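Armadillo repeat protein arm00016 (Synthetic construct, PDB 4D4E) is a computationally designed, all-helical armadillo repeat protein, intended as a modular scaffold for recognising peptides. Local coordinates at residues Lys187-Ala192 with Glu228-His233. Sequence-based numbering, arbitrary orientation. Where two conformers were deposited one is given.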
loop_
_atom_site.group_PDB
_atom_site.type_symbol
_atom_site.label_atom_id
_atom_site.label_comp_id
_atom_site.label_asym_id
_atom_site.label_seq_id
_atom_site.Cartn_x
_atom_site.Cartn_y
_atom_site.Cartn_z
ATOM N N LYS A 187 13.109 6.777 11.798
ATOM C CA LYS A 187 14.295 6.447 11.001
ATOM C C LYS A 187 14.157 6.880 9.494
ATOM O O LYS A 187 15.031 7.529 8.944
ATOM C CB LYS A 187 14.492 4.933 11.206
ATOM C CG LYS A 187 15.747 4.259 10.688
ATOM C CD LYS A 187 15.606 3.964 9.209
ATOM C CE LYS A 187 16.043 2.549 8.843
ATOM N NZ LYS A 187 17.485 2.492 8.518
ATOM N N LEU A 188 13.007 6.590 8.881
ATOM C CA LEU A 188 12.694 6.949 7.507
ATOM C C LEU A 188 12.651 8.460 7.265
ATOM O O LEU A 188 12.652 8.889 6.113
ATOM C CB LEU A 188 11.342 6.346 7.106
ATOM C CG LEU A 188 11.358 4.947 6.483
ATOM C CD1 LEU A 188 12.724 4.285 6.549
ATOM C CD2 LEU A 188 10.259 4.050 7.063
ATOM N N LEU A 189 12.541 9.263 8.367
ATOM C CA LEU A 189 12.676 10.764 8.283
ATOM C C LEU A 189 14.122 11.132 7.892
ATOM O O LEU A 189 14.426 12.296 7.523
ATOM C CB LEU A 189 12.324 11.487 9.596
ATOM C CG LEU A 189 10.899 11.297 10.146
ATOM C CD1 LEU A 189 10.710 11.972 11.506
ATOM C CD2 LEU A 189 9.915 11.797 9.131
ATOM N N ASP A 190 15.031 10.182 7.982
ATOM C CA ASP A 190 16.423 10.462 7.507
ATOM C C ASP A 190 16.767 9.687 6.245
ATOM O O ASP A 190 17.929 9.592 5.869
ATOM C CB ASP A 190 17.426 10.121 8.576
ATOM C CG ASP A 190 18.760 10.902 8.424
ATOM O OD1 ASP A 190 18.888 11.883 7.627
ATOM O OD2 ASP A 190 19.700 10.520 9.156
ATOM N N ASP A 191 15.765 9.104 5.591
ATOM C CA ASP A 191 16.061 8.294 4.413
ATOM C C ASP A 191 16.717 9.172 3.308
ATOM O O ASP A 191 16.401 10.366 3.203
ATOM C CB ASP A 191 14.760 7.728 3.835
ATOM C CG ASP A 191 15.010 6.534 2.938
ATOM O OD1 ASP A 191 15.351 5.455 3.527
ATOM O OD2 ASP A 191 14.864 6.669 1.672
ATOM N N ALA A 192 17.555 8.544 2.471
ATOM C CA ALA A 192 18.096 9.119 1.249
ATOM C C ALA A 192 16.998 9.595 0.278
ATOM O O ALA A 192 17.148 10.606 -0.379
ATOM C CB ALA A 192 19.001 8.117 0.574
ATOM N N GLU A 228 12.678 18.392 13.156
ATOM C CA GLU A 228 13.460 19.618 13.152
ATOM C C GLU A 228 14.643 19.606 12.165
ATOM O O GLU A 228 14.844 20.575 11.444
ATOM C CB GLU A 228 13.929 19.940 14.537
ATOM C CG GLU A 228 12.844 20.578 15.361
ATOM C CD GLU A 228 13.405 21.265 16.578
ATOM O OE1 GLU A 228 14.673 21.230 16.794
ATOM O OE2 GLU A 228 12.570 21.842 17.301
ATOM N N LYS A 229 15.395 18.506 12.105
ATOM C CA LYS A 229 16.446 18.326 11.047
ATOM C C LYS A 229 15.952 18.608 9.603
ATOM O O LYS A 229 16.649 19.263 8.836
ATOM C CB LYS A 229 17.069 16.953 11.155
ATOM C CG LYS A 229 18.203 16.655 10.171
ATOM C CD LYS A 229 19.243 15.747 10.846
ATOM C CE LYS A 229 20.539 15.595 10.055
ATOM N NZ LYS A 229 20.321 14.539 9.039
ATOM N N LEU A 230 14.734 18.154 9.269
ATOM C CA LEU A 230 14.125 18.328 7.945
ATOM C C LEU A 230 13.776 19.753 7.665
ATOM O O LEU A 230 13.512 20.116 6.509
ATOM C CB LEU A 230 12.861 17.476 7.819
ATOM C CG LEU A 230 13.119 15.980 7.800
ATOM C CD1 LEU A 230 11.806 15.218 7.904
ATOM C CD2 LEU A 230 13.834 15.601 6.521
ATOM N N GLN A 231 13.728 20.580 8.710
ATOM C CA GLN A 231 13.553 21.995 8.420
ATOM C C GLN A 231 14.696 22.570 7.622
ATOM O O GLN A 231 14.558 23.663 7.077
ATOM C CB GLN A 231 13.269 22.842 9.684
ATOM C CG GLN A 231 11.780 22.755 9.955
ATOM C CD GLN A 231 11.415 23.332 11.286
ATOM O OE1 GLN A 231 12.223 23.327 12.224
ATOM N NE2 GLN A 231 10.194 23.817 11.391
ATOM N N SER A 232 15.821 21.847 7.517
ATOM C CA SER A 232 16.893 22.313 6.616
ATOM C C SER A 232 17.248 21.330 5.455
ATOM O O SER A 232 18.291 21.419 4.803
ATOM C CB SER A 232 18.107 22.810 7.424
ATOM O OG SER A 232 18.630 21.736 8.107
ATOM N N HIS A 233 16.322 20.420 5.177
ATOM C CA HIS A 233 16.476 19.526 4.073
ATOM C C HIS A 233 16.506 20.359 2.799
ATOM O O HIS A 233 15.817 21.385 2.733
ATOM C CB HIS A 233 15.250 18.617 4.033
ATOM C CG HIS A 233 15.373 17.511 3.033
ATOM N ND1 HIS A 233 15.141 17.706 1.700
ATOM C CD2 HIS A 233 15.723 16.209 3.172
ATOM C CE1 HIS A 233 15.348 16.574 1.045
ATOM N NE2 HIS A 233 15.724 15.656 1.913
HETATM O O HOH W 1 16.355 13.561 0.554
#
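Water 1 lies 2.6 Å from NE2 of H233, in plane at the imidazole edge, and donates to the carbonyl O of A192 at 3.2 Å, linking the two turns. Histidine suits this place because both ring nitrogens are used: ND1 accepts a hydrogen bond from the backbone N of N235, which helps fix the ring's rotation and present NE2 to the water. Deeper between the turns L189 and L230 meet at about a right angle, CD2 of L189 lying 4.1 Å from CD1 of L230. The CD2 branch of L230 approaches the carbonyl O of L189 at 3.5 Å. In this armadillo solenoid the turns after helices 182-187 and 223-229 stack side by side, and branched, apolar leucines suit their buried side: L189 touches V201 and A226, L230 touches V238 and A242. An alanine in place of L230 would probably open a gap between L189 and helix 236-248. Nearer the surface, lysine offers reach and a charge opposite to aspartate's: NZ of K229 forms a salt bridge with OD1 of D190 at 3.3 Å. With CG anti to the backbone N (chi1 -177°), K229 sets out toward 187-192, and bends at chi2 and chi4 bring its ammonium to the carboxylate.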